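PDB 7DVI: AOC_like domain-containing protein from Frankia sp. Cc1.17, which acts as a Diels-Alderase, catalysing exo-selective intermolecular cycloadditions, including reactions on non-natural substrates. Local coordinates for residues G69-R74 with V82-S87; N106-G111 with R132-I137; G27-Q32 with E55-S60; G95-E100 with Y116-L121. One frame throughout, in Å; residues are numbered along the deposited sequence.

Interaction 1 (G69-R74 with V82-S87); sequences GRYEIR and VLTYYS. With EDO (1,2-ethanediol), chain G; EDO (1,2-ethanediol), chain F; EDO (1,2-ethanediol), chain R.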
# COMPACT_ATOMS: atom_id res chain seq x y z
N GLY A 69 -10.84 -5.29 -12.84
CA GLY A 69 -9.48 -5.09 -12.34
C GLY A 69 -8.42 -5.88 -13.09
O GLY A 69 -8.71 -6.53 -14.13
N ARG A 70 -7.20 -5.71 -12.63
CA ARG A 70 -6.06 -6.43 -13.27
C ARG A 70 -5.02 -6.71 -12.20
O ARG A 70 -5.08 -6.14 -11.04
CB ARG A 70 -5.59 -5.65 -14.50
CG ARG A 70 -4.94 -4.29 -14.23
CD ARG A 70 -3.43 -4.34 -14.08
NE ARG A 70 -2.83 -4.41 -15.41
CZ ARG A 70 -1.51 -4.45 -15.64
NH1 ARG A 70 -0.67 -4.53 -14.63
NH2 ARG A 70 -1.05 -4.46 -16.87
N TYR A 71 -4.03 -7.53 -12.57
CA TYR A 71 -2.94 -7.90 -11.63
C TYR A 71 -1.69 -8.26 -12.43
O TYR A 71 -1.78 -8.56 -13.61
CB TYR A 71 -3.43 -8.97 -10.67
CG TYR A 71 -3.82 -10.24 -11.36
CD1 TYR A 71 -5.08 -10.37 -11.95
CD2 TYR A 71 -2.92 -11.29 -11.50
CE1 TYR A 71 -5.44 -11.54 -12.61
CE2 TYR A 71 -3.28 -12.48 -12.14
CZ TYR A 71 -4.53 -12.58 -12.73
OH TYR A 71 -4.88 -13.73 -13.37
N GLU A 72 -0.54 -8.17 -11.78
CA GLU A 72 0.77 -8.30 -12.45
C GLU A 72 1.71 -8.95 -11.46
O GLU A 72 1.80 -8.48 -10.29
CB GLU A 72 1.32 -6.96 -12.89
CG GLU A 72 2.63 -7.07 -13.62
CD GLU A 72 3.08 -5.82 -14.32
OE1 GLU A 72 2.31 -4.81 -14.30
OE2 GLU A 72 4.15 -5.87 -14.97
N ILE A 73 2.41 -10.01 -11.91
CA ILE A 73 3.50 -10.60 -11.10
C ILE A 73 4.63 -9.58 -11.10
O ILE A 73 5.10 -9.24 -12.21
CB ILE A 73 4.00 -11.93 -11.72
CG1 ILE A 73 2.86 -12.91 -12.02
CG2 ILE A 73 5.08 -12.52 -10.84
CD1 ILE A 73 2.05 -13.32 -10.81
N ARG A 74 5.09 -9.09 -9.96
CA ARG A 74 6.03 -7.95 -10.03
C ARG A 74 7.44 -8.36 -9.59
O ARG A 74 8.42 -7.83 -10.12
CB ARG A 74 5.52 -6.76 -9.20
CG ARG A 74 4.34 -6.04 -9.85
CD ARG A 74 4.78 -5.22 -11.05
NE ARG A 74 5.52 -4.08 -10.55
CZ ARG A 74 4.98 -2.98 -9.99
NH1 ARG A 74 3.67 -2.78 -9.95
NH2 ARG A 74 5.80 -2.08 -9.46
N VAL A 82 5.83 -14.52 -4.03
CA VAL A 82 5.61 -14.01 -5.41
C VAL A 82 4.67 -12.78 -5.32
O VAL A 82 3.45 -12.90 -5.23
CB VAL A 82 5.11 -15.13 -6.33
CG1 VAL A 82 4.87 -14.59 -7.74
CG2 VAL A 82 6.07 -16.34 -6.36
N LEU A 83 5.27 -11.61 -5.33
CA LEU A 83 4.57 -10.36 -5.01
C LEU A 83 3.92 -9.86 -6.30
O LEU A 83 4.58 -9.71 -7.37
CB LEU A 83 5.53 -9.36 -4.36
CG LEU A 83 5.58 -9.39 -2.83
CD1 LEU A 83 4.26 -9.01 -2.18
CD2 LEU A 83 6.03 -10.76 -2.32
N THR A 84 2.62 -9.70 -6.18
CA THR A 84 1.65 -9.50 -7.26
C THR A 84 0.87 -8.20 -6.95
O THR A 84 0.34 -8.09 -5.82
CB THR A 84 0.76 -10.75 -7.35
OG1 THR A 84 1.60 -11.90 -7.52
CG2 THR A 84 -0.18 -10.72 -8.53
N TYR A 85 0.78 -7.31 -7.93
CA TYR A 85 0.12 -5.99 -7.75
C TYR A 85 -1.23 -6.01 -8.43
O TYR A 85 -1.26 -6.16 -9.67
CB TYR A 85 1.00 -4.85 -8.23
CG TYR A 85 0.57 -3.53 -7.63
CD1 TYR A 85 1.02 -3.18 -6.37
CD2 TYR A 85 -0.36 -2.71 -8.26
CE1 TYR A 85 0.63 -1.99 -5.78
CE2 TYR A 85 -0.75 -1.50 -7.69
CZ TYR A 85 -0.26 -1.16 -6.44
OH TYR A 85 -0.66 -0.00 -5.82
N TYR A 86 -2.27 -5.78 -7.63
CA TYR A 86 -3.69 -5.76 -8.04
C TYR A 86 -4.19 -4.30 -8.03
O TYR A 86 -3.81 -3.48 -7.14
CB TYR A 86 -4.54 -6.57 -7.07
CG TYR A 86 -4.39 -8.05 -7.17
CD1 TYR A 86 -3.34 -8.69 -6.54
CD2 TYR A 86 -5.32 -8.82 -7.86
CE1 TYR A 86 -3.17 -10.06 -6.64
CE2 TYR A 86 -5.18 -10.21 -7.92
CZ TYR A 86 -4.09 -10.82 -7.35
OH TYR A 86 -3.92 -12.17 -7.42
N SER A 87 -4.99 -3.98 -9.02
CA SER A 87 -5.73 -2.70 -9.14
C SER A 87 -7.13 -2.98 -9.65
O SER A 87 -7.23 -3.63 -10.74
CB SER A 87 -5.03 -1.76 -10.06
OG SER A 87 -5.47 -0.45 -9.82
C1 EDO G . 2.32 -3.32 -17.96
O1 EDO G . 1.76 -4.59 -17.58
C2 EDO G . 3.29 -2.69 -16.99
O2 EDO G . 2.89 -2.65 -15.59
C1 EDO F . 3.91 -0.09 -6.34
O1 EDO F . 5.16 0.24 -6.86
C2 EDO F . 2.87 0.25 -7.33
O2 EDO F . 3.12 -0.36 -8.56
C1 EDO R . -6.35 -13.59 -9.63
O1 EDO R . -5.73 -13.48 -8.39
C2 EDO R . -7.74 -13.08 -9.59
O2 EDO R . -8.55 -13.54 -10.67
O HOH W 1 -0.89 -4.40 -11.62
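Y71 lies beside Y86 on the next strand, and its side chain points the same way. The CB of Y71 sits over one face of the Y86 ring, a CH-pi contact with 3.5 Å from Y71 CB to the ring centroid. CG of Y71 follows, 3.7 Å from Y86 CE2. The first torsion (chi1 61°) puts CG between the backbone N and the carbonyl carbon. The end of the Y71 side chain leads away from the V82-S87 strand. The two ring planes are near parallel, 19° apart, but slid so far that they barely overlap. CD2 of Y71 meets T84 CG2 at the ring edge, 4.1 Å away. Further out, CE1 and CZ have a 1,2-ethanediol carbon, C1, over one face. At the tip, Y71 OH is 4.0 Å from that same C1.

I73 continues this face, with its CG2 3.7 Å from V82 CG1. R70, E72, Y85 and S87 occupy the other face. Along the same strand, R70 NH1 forms a salt bridge with E72 OE1 (3.0 Å). The same NH1 gives a hydrogen bond to a water that also reaches Y85 O.

Backbone bonds hold the register, among them Y85 N to E72 O (2.8 Å) and R74 N to L83 O (2.7 Å). The arrangement is an antiparallel beta hairpin of strands 63-76 and 82-92, part of the closed barrel of the allene oxide cyclase-like fold.

Interaction 2 (N106-G111 with R132-I137); sequences NDVKNG and REWRVI. With EDO (1,2-ethanediol), chain L.
V108 and W134 make the main apolar contact. The CG1 methyl of V108 is 3.7 Å from W134 CH2, and its CG2 methyl is almost as close to the same atom. With CG1 anti to the backbone N (chi1 175°), both methyls touch CH2, and CG1 also lies near CZ3. The side chains meet at a slant. V136 adds its CG2 methyl, 4.2 Å from V108 CG1. Y86 packs on both V108 and W134, its ring edge-to-face with W134.

Direct packing on the backbone is limited. The CG2 methyl of V136 rests 3.5 Å from the carbonyl oxygen of V108. The CA of G111 lies 3.2 Å from V136 O, and the closeness depends on a residue without a side chain.

Polar contact between the segments runs through water. One water joins V108 O to V136 N, accepting from the latter at 2.9 Å. A second donates to both G111 O and V136 O, at 2.6 Å from V136 O. A third donates to G111 O (2.6 Å) and accepts from R135 NH1. G111 O is thus held by two waters. The guanidinium of R135 also forms a salt bridge with E144.

Within N106-G111, backbone bonds close the helix. N110 N donates to N106 O, and G111 N to V108 O. V112 N reaches back to D107 O. G111 has positive phi and is the C-prime residue. This is a Schellman motif, ending the short helix 105-109 beside barrel strand 129-135.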
# COMPACT_ATOMS: atom_id res chain seq x y z
N ASN A 106 1.37 -16.90 -3.68
CA ASN A 106 1.40 -18.20 -2.95
C ASN A 106 0.22 -18.24 -1.99
O ASN A 106 -0.48 -19.27 -1.99
CB ASN A 106 2.75 -18.44 -2.28
CG ASN A 106 3.84 -18.66 -3.32
OD1 ASN A 106 3.56 -19.17 -4.39
ND2 ASN A 106 5.05 -18.25 -3.02
N ASP A 107 -0.02 -17.13 -1.27
CA ASP A 107 -1.17 -16.97 -0.34
C ASP A 107 -2.45 -17.14 -1.15
O ASP A 107 -3.37 -17.87 -0.72
CB ASP A 107 -1.11 -15.62 0.37
CG ASP A 107 -0.20 -15.62 1.58
OD1 ASP A 107 0.33 -16.69 1.88
OD2 ASP A 107 -0.08 -14.56 2.22
N VAL A 108 -2.50 -16.52 -2.32
CA VAL A 108 -3.67 -16.63 -3.22
C VAL A 108 -3.95 -18.11 -3.49
O VAL A 108 -5.07 -18.58 -3.19
CB VAL A 108 -3.47 -15.86 -4.53
CG1 VAL A 108 -4.65 -16.11 -5.47
CG2 VAL A 108 -3.30 -14.36 -4.29
N LYS A 109 -2.98 -18.80 -4.08
CA LYS A 109 -3.14 -20.22 -4.49
C LYS A 109 -3.48 -21.12 -3.29
O LYS A 109 -4.26 -22.06 -3.49
CB LYS A 109 -1.87 -20.69 -5.19
CG LYS A 109 -1.65 -20.01 -6.52
CD LYS A 109 -0.57 -20.62 -7.36
CE LYS A 109 0.81 -20.49 -6.78
NZ LYS A 109 1.78 -21.29 -7.56
N ASN A 110 -2.93 -20.84 -2.11
CA ASN A 110 -3.11 -21.67 -0.90
C ASN A 110 -4.39 -21.32 -0.12
O ASN A 110 -4.48 -21.77 1.04
CB ASN A 110 -1.88 -21.55 0.01
CG ASN A 110 -0.63 -22.17 -0.59
OD1 ASN A 110 0.49 -21.77 -0.26
ND2 ASN A 110 -0.81 -23.08 -1.54
N GLY A 111 -5.33 -20.52 -0.67
CA GLY A 111 -6.57 -20.18 0.05
C GLY A 111 -6.35 -19.36 1.31
O GLY A 111 -7.23 -19.34 2.21
N ARG A 132 -10.05 -4.13 0.91
CA ARG A 132 -10.79 -5.08 0.06
C ARG A 132 -9.97 -6.36 0.23
O ARG A 132 -8.77 -6.31 0.08
CB ARG A 132 -10.84 -4.62 -1.40
CG ARG A 132 -11.61 -5.55 -2.32
CD ARG A 132 -10.92 -6.82 -2.76
NE ARG A 132 -11.31 -7.20 -4.10
CZ ARG A 132 -12.18 -8.13 -4.43
NH1 ARG A 132 -12.78 -8.84 -3.50
NH2 ARG A 132 -12.45 -8.34 -5.69
N GLU A 133 -10.63 -7.45 0.59
CA GLU A 133 -9.97 -8.72 0.93
C GLU A 133 -10.71 -9.83 0.21
O GLU A 133 -11.88 -9.63 -0.16
CB GLU A 133 -9.95 -8.93 2.44
CG GLU A 133 -8.99 -8.03 3.18
CD GLU A 133 -9.22 -7.97 4.68
OE1 GLU A 133 -10.13 -8.67 5.19
OE2 GLU A 133 -8.53 -7.17 5.33
N TRP A 134 -10.05 -10.98 0.04
CA TRP A 134 -10.67 -12.16 -0.59
C TRP A 134 -9.80 -13.37 -0.29
O TRP A 134 -8.63 -13.19 0.13
CB TRP A 134 -10.89 -11.99 -2.09
CG TRP A 134 -9.70 -11.46 -2.84
CD1 TRP A 134 -9.30 -10.16 -2.95
CD2 TRP A 134 -8.78 -12.22 -3.64
NE1 TRP A 134 -8.18 -10.05 -3.74
CE2 TRP A 134 -7.86 -11.31 -4.19
CE3 TRP A 134 -8.68 -13.57 -3.95
CZ2 TRP A 134 -6.82 -11.71 -5.02
CZ3 TRP A 134 -7.65 -13.97 -4.77
CH2 TRP A 134 -6.73 -13.06 -5.28
N ARG A 135 -10.35 -14.55 -0.53
CA ARG A 135 -9.59 -15.83 -0.49
C ARG A 135 -10.22 -16.83 -1.44
O ARG A 135 -11.46 -16.79 -1.69
CB ARG A 135 -9.45 -16.38 0.93
CG ARG A 135 -10.79 -16.68 1.58
CD ARG A 135 -10.63 -17.63 2.73
NE ARG A 135 -11.86 -17.68 3.50
CZ ARG A 135 -11.98 -18.26 4.70
NH1 ARG A 135 -10.96 -18.87 5.25
NH2 ARG A 135 -13.14 -18.22 5.34
N VAL A 136 -9.37 -17.67 -2.01
CA VAL A 136 -9.81 -18.81 -2.86
C VAL A 136 -10.35 -19.89 -1.92
O VAL A 136 -9.67 -20.20 -0.89
CB VAL A 136 -8.65 -19.27 -3.73
CG1 VAL A 136 -9.03 -20.51 -4.54
CG2 VAL A 136 -8.19 -18.11 -4.62
N ILE A 137 -11.55 -20.39 -2.20
CA ILE A 137 -12.10 -21.58 -1.49
C ILE A 137 -11.71 -22.81 -2.32
O ILE A 137 -11.13 -23.72 -1.79
CB ILE A 137 -13.62 -21.44 -1.26
CG1 ILE A 137 -13.96 -20.14 -0.53
CG2 ILE A 137 -14.17 -22.65 -0.50
CD1 ILE A 137 -13.18 -19.94 0.76
C1 EDO L . 2.05 -22.30 -3.95
O1 EDO L . 1.07 -23.17 -3.41
C2 EDO L . 3.31 -22.45 -3.24
O2 EDO L . 3.09 -22.82 -1.89
O HOH W 2 -6.58 -17.29 -1.31
O HOH W 3 -9.55 -21.07 1.56
O HOH W 4 -7.96 -18.67 4.61

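Interaction 3 (G27-Q32 with E55-S60); sequences GIWEPQ and ELYDSS. With EDO (1,2-ethanediol), chain M; EDO (1,2-ethanediol), chain R.
The carbonyl oxygen of Y57 takes one hydrogen bond, from W29 N at 3.0 Å, and a weaker CA-H...O contact from I28 CA at 3.2 Å. The bond is returned by Y57 N to W29 O. Further along, E55 N donates to P31 O at 3.0 Å, nearly in line with the carbonyl. P31 has no N-H to give back, so its nitrogen makes no bond to the facing E55 O.

The W29 and Y57 side chains run alongside each other. Their rings form an offset edge-to-face pair, with the edge of W29 toward the face of Y57 and the planes 63° apart. W29 CE3 is 3.6 Å from Y57 CD1. P31 wedges in, with its CD over one face of the indole and at the edge of the Y57 ring.

L56 lies between two neighbours on the other face. Its CG is 3.8 Å from I28 CG2, and its CD1 is 3.9 Å from E30 CD. The E30 carboxylate forms a salt bridge with R132.

The pair is part of the hairpin of strands 22-37 and 49-57. Strand 143-150 bonds to I28 and E30 on one flank. Strand 63-76 bonds to L56 on the other.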
# COMPACT_ATOMS: atom_id res chain seq x y z
N GLY A 27 -18.92 -12.11 4.01
CA GLY A 27 -19.53 -13.32 3.41
C GLY A 27 -19.94 -13.06 2.00
O GLY A 27 -20.98 -13.61 1.52
N ILE A 28 -19.15 -12.24 1.30
CA ILE A 28 -19.38 -12.02 -0.15
C ILE A 28 -19.01 -13.30 -0.89
O ILE A 28 -17.97 -13.91 -0.60
CB ILE A 28 -18.61 -10.81 -0.68
CG1 ILE A 28 -19.10 -9.52 -0.02
CG2 ILE A 28 -18.67 -10.78 -2.20
CD1 ILE A 28 -18.15 -8.36 -0.16
N TRP A 29 -19.85 -13.63 -1.86
CA TRP A 29 -19.70 -14.73 -2.82
C TRP A 29 -19.38 -14.01 -4.13
O TRP A 29 -20.22 -13.19 -4.57
CB TRP A 29 -20.99 -15.60 -2.83
CG TRP A 29 -21.00 -16.77 -3.77
CD1 TRP A 29 -20.42 -17.99 -3.56
CD2 TRP A 29 -21.66 -16.85 -5.06
NE1 TRP A 29 -20.63 -18.80 -4.65
CE2 TRP A 29 -21.38 -18.13 -5.58
CE3 TRP A 29 -22.45 -15.98 -5.81
CZ2 TRP A 29 -21.89 -18.55 -6.81
CZ3 TRP A 29 -22.93 -16.39 -7.04
CH2 TRP A 29 -22.65 -17.66 -7.53
N GLU A 30 -18.23 -14.29 -4.73
CA GLU A 30 -17.68 -13.48 -5.85
C GLU A 30 -17.33 -14.38 -7.02
O GLU A 30 -16.19 -14.88 -7.13
CB GLU A 30 -16.49 -12.63 -5.35
CG GLU A 30 -15.87 -11.78 -6.45
CD GLU A 30 -14.76 -10.81 -6.02
OE1 GLU A 30 -14.68 -10.53 -4.82
OE2 GLU A 30 -13.92 -10.43 -6.92
N PRO A 31 -18.29 -14.66 -7.92
CA PRO A 31 -17.99 -15.45 -9.10
C PRO A 31 -17.31 -14.61 -10.17
O PRO A 31 -17.67 -13.43 -10.31
CB PRO A 31 -19.38 -15.89 -9.59
CG PRO A 31 -20.29 -14.78 -9.14
CD PRO A 31 -19.74 -14.39 -7.79
N GLN A 32 -16.43 -15.27 -10.93
CA GLN A 32 -15.69 -14.65 -12.04
C GLN A 32 -16.53 -14.74 -13.31
O GLN A 32 -16.89 -15.84 -13.66
CB GLN A 32 -14.35 -15.36 -12.19
CG GLN A 32 -13.41 -14.59 -13.11
CD GLN A 32 -11.99 -14.67 -12.63
OE1 GLN A 32 -11.28 -15.62 -12.96
NE2 GLN A 32 -11.55 -13.67 -11.85
N GLU A 55 -18.66 -10.63 -10.43
CA GLU A 55 -19.82 -10.14 -9.67
C GLU A 55 -19.56 -10.37 -8.19
O GLU A 55 -18.75 -11.25 -7.84
CB GLU A 55 -21.10 -10.85 -10.11
CG GLU A 55 -21.61 -10.36 -11.44
CD GLU A 55 -22.86 -11.09 -11.91
OE1 GLU A 55 -23.22 -12.14 -11.32
OE2 GLU A 55 -23.48 -10.59 -12.84
N LEU A 56 -20.21 -9.58 -7.36
CA LEU A 56 -20.23 -9.78 -5.92
C LEU A 56 -21.70 -9.92 -5.52
O LEU A 56 -22.52 -9.10 -5.96
CB LEU A 56 -19.61 -8.57 -5.21
CG LEU A 56 -18.08 -8.52 -5.20
CD1 LEU A 56 -17.59 -8.11 -6.57
CD2 LEU A 56 -17.60 -7.55 -4.13
N TYR A 57 -21.95 -10.87 -4.61
CA TYR A 57 -23.25 -11.14 -3.96
C TYR A 57 -23.02 -11.03 -2.46
O TYR A 57 -21.99 -11.52 -1.95
CB TYR A 57 -23.77 -12.50 -4.44
CG TYR A 57 -24.14 -12.51 -5.90
CD1 TYR A 57 -23.19 -12.67 -6.89
CD2 TYR A 57 -25.47 -12.38 -6.29
CE1 TYR A 57 -23.53 -12.64 -8.23
CE2 TYR A 57 -25.83 -12.35 -7.62
CZ TYR A 57 -24.86 -12.49 -8.59
OH TYR A 57 -25.22 -12.50 -9.90
N ASP A 58 -23.96 -10.37 -1.77
CA ASP A 58 -23.88 -10.24 -0.29
C ASP A 58 -24.19 -11.61 0.34
O ASP A 58 -24.43 -12.59 -0.39
CB ASP A 58 -24.76 -9.07 0.17
CG ASP A 58 -26.25 -9.32 0.02
OD1 ASP A 58 -26.68 -10.53 0.02
OD2 ASP A 58 -26.96 -8.31 -0.16
N SER A 59 -24.12 -11.69 1.66
CA SER A 59 -24.26 -12.95 2.44
C SER A 59 -25.66 -13.54 2.24
O SER A 59 -25.82 -14.72 2.54
CB SER A 59 -23.97 -12.71 3.88
OG SER A 59 -24.90 -11.80 4.44
N SER A 60 -26.60 -12.78 1.70
CA SER A 60 -27.95 -13.25 1.31
C SER A 60 -28.00 -13.64 -0.17
O SER A 60 -29.08 -13.94 -0.63
CB SER A 60 -28.96 -12.19 1.63
OG SER A 60 -28.91 -11.95 3.03
C1 EDO M . -13.84 -17.08 -16.35
O1 EDO M . -14.94 -17.39 -15.54
C2 EDO M . -14.22 -16.94 -17.76
O2 EDO M . -13.26 -16.22 -18.51
C1 EDO R . -6.35 -13.59 -9.63
O1 EDO R . -5.73 -13.48 -8.39
C2 EDO R . -7.74 -13.08 -9.59
O2 EDO R . -8.55 -13.54 -10.67

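Interaction 4 (G95-E100 with Y116-L121); sequences GIIHAE and YPAVGL. With EDO (1,2-ethanediol), chain B.
L121 fits the end of its side chain between I96 and H98. Its CD1 methyl is 4.0 Å from I96 CG2 and equally far from H98 CB. It sits in the dip between these alternate residues of the facing strand. The side chains of I96 and L121 cross at about a right angle.

On the other face two alanines sit among I97 and Y116. The CB of A118 rests against both I97 CG2 (3.7 Å) and A99 CB (3.9 Å). I97 is paired with G120, which presents no side chain beside it. At the far end A99 CB meets the edge of the Y116 ring, 4.0 Å from CE1. The hydroxyl of Y116 bonds to E88.

H98 N and V119 N exchange bonds with the opposite carbonyls, and L121 N and E100 N extend the ladder. Along its own strand, H98 NE2 gives a straight bond of 2.6 Å, in the plane of the imidazole, to the anti lone pair of E100 OE1. The other carboxylate oxygen, OE2, takes Y85 OH. These two bonds should fix the carboxylate's rotation.

Strand 95-104 pairs on its other flank with strand 82-92, through I97 and A99. Strand 114-121 pairs with strand 129-135, through Y116 and A118. V119 packs on Y75 of the second subunit.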
# COMPACT_ATOMS: atom_id res chain seq x y z
N GLY A 95 -22.39 2.38 -3.61
CA GLY A 95 -21.29 3.32 -3.91
C GLY A 95 -20.16 2.67 -4.71
O GLY A 95 -20.35 1.59 -5.29
N ILE A 96 -19.06 3.42 -4.86
CA ILE A 96 -17.92 3.05 -5.77
C ILE A 96 -16.66 3.10 -4.92
O ILE A 96 -16.57 4.00 -4.09
CB ILE A 96 -17.83 3.96 -7.00
CG1 ILE A 96 -19.09 3.85 -7.87
CG2 ILE A 96 -16.57 3.68 -7.84
CD1 ILE A 96 -19.16 4.86 -9.00
N ILE A 97 -15.77 2.12 -5.13
CA ILE A 97 -14.51 1.94 -4.36
C ILE A 97 -13.36 1.69 -5.37
O ILE A 97 -13.57 0.92 -6.34
CB ILE A 97 -14.62 0.78 -3.37
CG1 ILE A 97 -15.70 1.03 -2.32
CG2 ILE A 97 -13.26 0.47 -2.72
CD1 ILE A 97 -16.09 -0.20 -1.56
N HIS A 98 -12.24 2.36 -5.15
CA HIS A 98 -10.96 2.03 -5.83
C HIS A 98 -10.08 1.27 -4.85
O HIS A 98 -9.89 1.73 -3.71
CB HIS A 98 -10.25 3.26 -6.41
CG HIS A 98 -8.94 2.88 -7.00
ND1 HIS A 98 -8.88 2.11 -8.12
CD2 HIS A 98 -7.67 3.02 -6.54
CE1 HIS A 98 -7.61 1.83 -8.39
NE2 HIS A 98 -6.85 2.39 -7.43
N ALA A 99 -9.55 0.10 -5.28
CA ALA A 99 -8.69 -0.72 -4.42
C ALA A 99 -7.45 -1.19 -5.23
O ALA A 99 -7.58 -1.44 -6.44
CB ALA A 99 -9.48 -1.88 -3.84
N GLU A 100 -6.29 -1.12 -4.61
CA GLU A 100 -5.03 -1.56 -5.24
C GLU A 100 -3.99 -1.85 -4.16
O GLU A 100 -3.97 -1.21 -3.06
CB GLU A 100 -4.54 -0.59 -6.29
CG GLU A 100 -3.93 0.68 -5.69
CD GLU A 100 -3.43 1.54 -6.81
OE1 GLU A 100 -4.24 2.15 -7.49
OE2 GLU A 100 -2.23 1.49 -7.07
N TYR A 116 -5.77 -5.59 0.21
CA TYR A 116 -4.99 -4.34 0.06
C TYR A 116 -5.91 -3.14 0.27
O TYR A 116 -7.14 -3.27 0.34
CB TYR A 116 -4.36 -4.32 -1.34
CG TYR A 116 -5.22 -4.99 -2.39
CD1 TYR A 116 -6.34 -4.40 -2.92
CD2 TYR A 116 -4.89 -6.26 -2.83
CE1 TYR A 116 -7.13 -5.06 -3.85
CE2 TYR A 116 -5.68 -6.94 -3.73
CZ TYR A 116 -6.82 -6.36 -4.25
OH TYR A 116 -7.57 -7.05 -5.18
N PRO A 117 -5.30 -1.95 0.41
CA PRO A 117 -6.06 -0.73 0.69
C PRO A 117 -7.13 -0.41 -0.36
O PRO A 117 -6.98 -0.67 -1.54
CB PRO A 117 -4.99 0.37 0.77
CG PRO A 117 -3.73 -0.40 1.15
CD PRO A 117 -3.84 -1.71 0.42
N ALA A 118 -8.17 0.24 0.15
CA ALA A 118 -9.34 0.67 -0.61
C ALA A 118 -9.77 2.06 -0.13
O ALA A 118 -9.59 2.37 1.06
CB ALA A 118 -10.43 -0.36 -0.43
N VAL A 119 -10.26 2.86 -1.06
CA VAL A 119 -10.72 4.25 -0.78
C VAL A 119 -12.10 4.40 -1.43
O VAL A 119 -12.29 4.01 -2.61
CB VAL A 119 -9.73 5.33 -1.28
CG1 VAL A 119 -9.45 5.24 -2.77
CG2 VAL A 119 -10.22 6.73 -0.92
N GLY A 120 -13.02 5.05 -0.71
CA GLY A 120 -14.34 5.38 -1.26
C GLY A 120 -14.26 6.51 -2.24
O GLY A 120 -13.59 7.48 -1.95
N LEU A 121 -14.91 6.34 -3.38
CA LEU A 121 -15.07 7.39 -4.37
C LEU A 121 -16.50 7.97 -4.34
O LEU A 121 -16.64 9.13 -4.74
CB LEU A 121 -14.76 6.82 -5.75
CG LEU A 121 -13.37 6.19 -5.91
CD1 LEU A 121 -13.21 5.73 -7.36
CD2 LEU A 121 -12.27 7.16 -5.51
C1 EDO B . -2.87 4.83 -4.89
O1 EDO B . -4.00 5.05 -5.67
C2 EDO B . -1.67 5.23 -5.64
O2 EDO B . -1.76 6.55 -6.09

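Interactions 1, 3 and 4 each join neighbouring antiparallel strands of the same barrel by direct backbone bonds, and each is partly buried. Interaction 2 differs: it sets the short helix against strand 129-135 at the surface, and water carries its polar links. The contacts meet through a few side chains. Interactions 1 and 2 touch through Y86, which also packs on Y116 of interaction 4. A salt bridge ties interaction 2 to interaction 3. Interactions 1 and 3 lie on opposite sides of the chain's centre, about 22 Å apart between centres. Aromatic pairs mark interactions 1 and 3, whereas interaction 4 is mostly aliphatic across the strands, with a histidine-carboxylate bond along one of them.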